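Local atomic coordinates of Low molecular weight phosphotyrosine protein phosphatase 1 (PDB entry 7CUY), a protein that dephosphorylates tyrosine-phosphorylated proteins, and probably also small aryl and acyl phosphates, as a low molecular weight protein tyrosine phosphatase of the fruit fly. Residues M7-L10 and R15-I18; R120-P125 and Y138-V143. One frame throughout, in Å; residues are numbered along the deposited sequence.

Contact 1: residues M7-L10 and R15-I18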
loop_
_atom_site.group_PDB
_atom_site.type_symbol
_atom_site.label_atom_id
_atom_site.label_comp_id
_atom_site.label_asym_id
_atom_site.label_seq_id
_atom_site.Cartn_x
_atom_site.Cartn_y
_atom_site.Cartn_z
ATOM N N MET A 7 -2.041 -3.437 -1.804
ATOM C CA MET A 7 -0.837 -2.644 -1.546
ATOM C C MET A 7 0.342 -3.550 -1.209
ATOM O O MET A 7 0.229 -4.408 -0.338
ATOM C CB MET A 7 -1.057 -1.657 -0.399
ATOM C CG MET A 7 -2.261 -0.763 -0.589
ATOM S SD MET A 7 -2.047 0.391 -1.942
ATOM C CE MET A 7 -3.454 1.511 -1.646
ATOM N N ILE A 8 1.488 -3.321 -1.857
ATOM C CA ILE A 8 2.676 -4.162 -1.718
ATOM C C ILE A 8 3.840 -3.292 -1.264
ATOM O O ILE A 8 4.072 -2.212 -1.826
ATOM C CB ILE A 8 3.046 -4.838 -3.061
ATOM C CG1 ILE A 8 1.935 -5.764 -3.553
ATOM C CG2 ILE A 8 4.379 -5.557 -2.976
ATOM C CD1 ILE A 8 1.482 -6.757 -2.516
ATOM N N CYS A 9 4.601 -3.774 -0.290
ATOM C CA CYS A 9 5.937 -3.231 -0.077
ATOM C C CYS A 9 6.873 -4.411 0.174
ATOM O O CYS A 9 6.501 -5.576 -0.025
ATOM C CB CYS A 9 5.948 -2.191 1.046
ATOM S SG CYS A 9 5.550 -2.825 2.690
ATOM N N LEU A 10 8.101 -4.111 0.601
ATOM C CA LEU A 10 9.112 -5.165 0.669
ATOM C C LEU A 10 8.766 -6.193 1.744
ATOM O O LEU A 10 8.866 -7.403 1.502
ATOM C CB LEU A 10 10.496 -4.565 0.915
ATOM C CG LEU A 10 11.680 -5.536 1.066
ATOM C CD1 LEU A 10 11.768 -6.490 -0.126
ATOM C CD2 LEU A 10 12.985 -4.779 1.219
ATOM N N ARG A 15 5.260 0.145 5.267
ATOM C CA ARG A 15 4.620 1.038 4.307
ATOM C C ARG A 15 3.234 0.562 3.878
ATOM O O ARG A 15 2.252 1.286 4.044
ATOM C CB ARG A 15 5.528 1.224 3.087
ATOM C CG ARG A 15 6.723 2.107 3.374
ATOM C CD ARG A 15 7.701 2.078 2.224
ATOM N NE ARG A 15 8.366 0.784 2.086
ATOM C CZ ARG A 15 9.185 0.468 1.089
ATOM N NH1 ARG A 15 9.438 1.351 0.123
ATOM N NH2 ARG A 15 9.741 -0.739 1.055
ATOM N N SER A 16 3.133 -0.639 3.315
ATOM C CA SER A 16 1.848 -1.038 2.739
ATOM C C SER A 16 0.711 -1.225 3.755
ATOM O O SER A 16 -0.455 -1.082 3.368
ATOM C CB SER A 16 2.012 -2.317 1.894
ATOM O OG SER A 16 2.677 -3.361 2.577
ATOM N N PRO A 17 0.958 -1.561 5.031
ATOM C CA PRO A 17 -0.173 -1.585 5.970
ATOM C C PRO A 17 -0.748 -0.206 6.203
ATOM O O PRO A 17 -1.964 -0.076 6.360
ATOM C CB PRO A 17 0.429 -2.173 7.256
ATOM C CG PRO A 17 1.637 -2.871 6.840
ATOM C CD PRO A 17 2.177 -2.094 5.671
ATOM N N ILE A 18 0.096 0.826 6.227
ATOM C CA ILE A 18 -0.400 2.196 6.279
ATOM C C ILE A 18 -1.216 2.495 5.029
ATOM O O ILE A 18 -2.346 2.984 5.108
ATOM C CB ILE A 18 0.778 3.181 6.443
ATOM C CG1 ILE A 18 1.371 3.108 7.854
ATOM C CG2 ILE A 18 0.375 4.610 6.084
ATOM C CD1 ILE A 18 2.719 3.864 7.990
#
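Cys9 and Ser16 meet through matching torsions: each sets its heavy side-chain atom between its own backbone N and carbonyl carbon, with chi1 65° for the cysteine and 51° for the serine. SG is thereby carried off the end of strand 3-9 toward the first turn of helix 15-29. There the backbone N of Ser16 points its hydrogen at the sulfur, with Ser16 N to Cys9 SG at 3.3 Å and an N-H...S angle of 166°. The bond is nearly straight, although SG is modelled too close to Ser16 OG, so its exact place is less sure. The hydroxyl OG of Ser16 has a hydrogen-bond partner in Asn12 ND2, within the intervening loop. Ser16 CB rests 3.5 Å from Met7 O and also meets Met7 CB, at 3.9 Å. Met7 starts toward residues 15-18, but its end leads away from them, and its side chain packs on Ala19 and Met23 farther along helix 15-29.

Arg15 reaches back toward the end of the strand, its chain bent at chi3. Its guanidinium lies obliquely to the strand end: NE is 4.0 Å from Cys9 CB, and NH2 stands 3.8 Å from Leu10 N. These are packing distances; the polar grip includes Asp88 OD2 and probably Ile122 O on NH1, and a sulfonate oxygen of a bound HEPES on NE. That buffer molecule probably came from the crystallisation liquor, and its sulfonate is consistent with an anion pocket suited to phosphate. Cysteine and arginine separated by five residues, followed by serine, make the C-X5-R-(S/T) phosphate-binding P-loop of protein tyrosine phosphatases. By similarity, Cys9 is the nucleophile and Arg15 an active-site residue, at the strand-to-helix turn of the beta-alpha-beta unit formed by strand 3-9, helix 15-29 and strand 35-41.

Contact 2: residues R120-P125 and Y138-V143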
loop_
_atom_site.group_PDB
_atom_site.type_symbol
_atom_site.label_atom_id
_atom_site.label_comp_id
_atom_site.label_asym_id
_atom_site.label_seq_id
_atom_site.Cartn_x
_atom_site.Cartn_y
_atom_site.Cartn_z
ATOM N N ARG A 120 7.435 11.327 -4.944
ATOM C CA ARG A 120 6.625 10.194 -5.369
ATOM C C ARG A 120 7.112 8.866 -4.809
ATOM O O ARG A 120 6.323 7.920 -4.747
ATOM C CB ARG A 120 6.567 10.124 -6.885
ATOM C CG ARG A 120 7.805 9.579 -7.543
ATOM C CD ARG A 120 7.655 9.790 -9.010
ATOM N NE ARG A 120 8.770 9.280 -9.787
ATOM C CZ ARG A 120 8.635 8.381 -10.754
ATOM N NH1 ARG A 120 7.428 7.899 -11.036
ATOM N NH2 ARG A 120 9.699 7.975 -11.442
ATOM N N ILE A 121 8.372 8.778 -4.396
ATOM C CA ILE A 121 8.895 7.556 -3.794
ATOM C C ILE A 121 8.475 7.518 -2.330
ATOM O O ILE A 121 8.706 8.471 -1.575
ATOM C CB ILE A 121 10.422 7.475 -3.938
ATOM C CG1 ILE A 121 10.824 7.562 -5.412
ATOM C CG2 ILE A 121 10.971 6.197 -3.303
ATOM C CD1 ILE A 121 10.526 6.330 -6.222
ATOM N N ILE A 122 7.815 6.439 -1.930
ATOM C CA ILE A 122 7.520 6.229 -0.520
ATOM C C ILE A 122 8.644 5.365 0.036
ATOM O O ILE A 122 8.715 4.157 -0.216
ATOM C CB ILE A 122 6.134 5.620 -0.298
ATOM C CG1 ILE A 122 5.062 6.647 -0.727
ATOM C CG2 ILE A 122 5.988 5.254 1.154
ATOM C CD1 ILE A 122 3.714 6.049 -1.177
ATOM N N GLU A 123 9.533 6.003 0.795
ATOM C CA GLU A 123 10.779 5.384 1.229
ATOM C C GLU A 123 10.558 4.444 2.401
ATOM O O GLU A 123 9.755 4.713 3.296
ATOM C CB GLU A 123 11.792 6.452 1.644
ATOM C CG GLU A 123 12.038 7.528 0.612
ATOM C CD GLU A 123 13.125 7.122 -0.350
ATOM O OE1 GLU A 123 13.520 5.932 -0.298
ATOM O OE2 GLU A 123 13.577 7.982 -1.151
ATOM N N ASP A 124 11.295 3.355 2.394
ATOM C CA ASP A 124 11.386 2.381 3.468
ATOM C C ASP A 124 11.821 3.071 4.762
ATOM O O ASP A 124 12.964 3.533 4.849
ATOM C CB ASP A 124 12.388 1.311 3.036
ATOM C CG ASP A 124 12.444 0.131 3.982
ATOM O OD1 ASP A 124 11.863 0.205 5.090
ATOM O OD2 ASP A 124 13.095 -0.862 3.598
ATOM N N PRO A 125 10.969 3.176 5.777
ATOM C CA PRO A 125 11.376 3.831 7.032
ATOM C C PRO A 125 11.969 2.914 8.092
ATOM O O PRO A 125 12.278 3.403 9.181
ATOM C CB PRO A 125 10.050 4.398 7.533
ATOM C CG PRO A 125 9.071 3.339 7.148
ATOM C CD PRO A 125 9.546 2.786 5.815
ATOM N N TYR A 138 2.745 8.067 5.719
ATOM C CA TYR A 138 1.321 8.291 5.932
ATOM C C TYR A 138 0.840 9.520 5.157
ATOM O O TYR A 138 -0.153 9.455 4.420
ATOM C CB TYR A 138 1.027 8.426 7.432
ATOM C CG TYR A 138 -0.400 8.847 7.705
ATOM C CD1 TYR A 138 -1.393 7.903 7.857
ATOM C CD2 TYR A 138 -0.751 10.196 7.788
ATOM C CE1 TYR A 138 -2.700 8.268 8.083
ATOM C CE2 TYR A 138 -2.061 10.575 8.013
ATOM C CZ TYR A 138 -3.032 9.605 8.161
ATOM O OH TYR A 138 -4.348 9.961 8.390
ATOM N N GLN A 139 1.541 10.650 5.297
ATOM C CA GLN A 139 1.154 11.849 4.562
ATOM C C GLN A 139 1.100 11.586 3.061
ATOM O O GLN A 139 0.173 12.036 2.375
ATOM C CB GLN A 139 2.118 13.000 4.870
ATOM C CG GLN A 139 1.973 13.578 6.269
ATOM C CD GLN A 139 2.179 15.097 6.328
ATOM O OE1 GLN A 139 2.543 15.751 5.330
ATOM N NE2 GLN A 139 1.907 15.672 7.498
ATOM N N GLN A 140 2.081 10.849 2.531
ATOM C CA GLN A 140 2.099 10.552 1.103
ATOM C C GLN A 140 0.907 9.693 0.702
ATOM O O GLN A 140 0.237 9.969 -0.299
ATOM C CB GLN A 140 3.408 9.856 0.727
ATOM C CG GLN A 140 4.625 10.760 0.808
ATOM C CD GLN A 140 5.931 9.984 0.705
ATOM O OE1 GLN A 140 6.302 9.250 1.622
ATOM N NE2 GLN A 140 6.639 10.154 -0.403
ATOM N N CYS A 141 0.638 8.639 1.470
ATOM C CA CYS A 141 -0.493 7.765 1.182
ATOM C C CYS A 141 -1.820 8.523 1.216
ATOM O O CYS A 141 -2.727 8.240 0.425
ATOM C CB CYS A 141 -0.506 6.611 2.184
ATOM S SG CYS A 141 0.894 5.478 1.966
ATOM N N VAL A 142 -1.975 9.453 2.154
ATOM C CA VAL A 142 -3.213 10.225 2.208
ATOM C C VAL A 142 -3.441 10.961 0.890
ATOM O O VAL A 142 -4.544 10.935 0.325
ATOM C CB VAL A 142 -3.176 11.185 3.408
ATOM C CG1 VAL A 142 -4.315 12.218 3.320
ATOM C CG2 VAL A 142 -3.258 10.392 4.701
ATOM N N VAL A 143 -2.389 11.581 0.349
ATOM C CA VAL A 143 -2.522 12.326 -0.895
ATOM C C VAL A 143 -2.662 11.379 -2.084
ATOM O O VAL A 143 -3.532 11.563 -2.941
ATOM C CB VAL A 143 -1.334 13.287 -1.069
ATOM C CG1 VAL A 143 -1.358 13.936 -2.464
ATOM C CG2 VAL A 143 -1.338 14.363 0.050
HETATM O O HOH W 1 8.823 8.443 2.134
#
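The loop that follows strand 106-109 and carries Asp124, the proton donor by similarity, is tied to helix 132-153 by Gln140 acting on Ile121, Ile122 and Glu123. Gln140 places CG opposite its carbonyl carbon (chi1 -69°) and runs extended beyond it, so its terminal amide reaches the loop backbone. Gln140 NE2 donates to Ile121 O at 2.9 Å, with an N-H...O angle of 150°. It comes from above the carbonyl plane, 50° out of it, and thus off the lone-pair direction. The same NE2 also bonds to Asn119 O. At the other end of the amide, a water donates to Gln140 OE1 at 2.7 Å while accepting from Glu123 N at 2.9 Å. Between the two polar links, the side chains of Ile122 and Gln140 run antiparallel alongside one another, with Ile122 CG1 lying 3.7 Å from Gln140 CD. A lighter apolar contact joins Ile122 CD1 to Cys141 SG at 4.3 Å. Donor and acceptor ends of the amide are therefore both engaged, which fixes its flip and ties down the backbone just before Asp124, directly on one side and through water on the other.

Overall arrangement
The centres of the two contacts lie about 10 Å apart, and contact 1 closes before contact 2 opens along the chain. Contact 1 is buried near the middle of the molecule, between central strand 3-9 of the parallel sheet and helix 15-29; contact 2 is more peripheral, joining the loop beyond edge strand 106-109 to helix 132-153. They touch directly. Arg15 NH1 probably hydrogen-bonds Ile122 O at 2.9 Å, and Arg15 CG packs on Pro125 CD at 3.8 Å. Cys141 also touches Ala19 of helix 15-29. The phosphate-binding loop and the Asp124 loop are thus held side by side, consistent with nucleophile and proton donor sharing one active site.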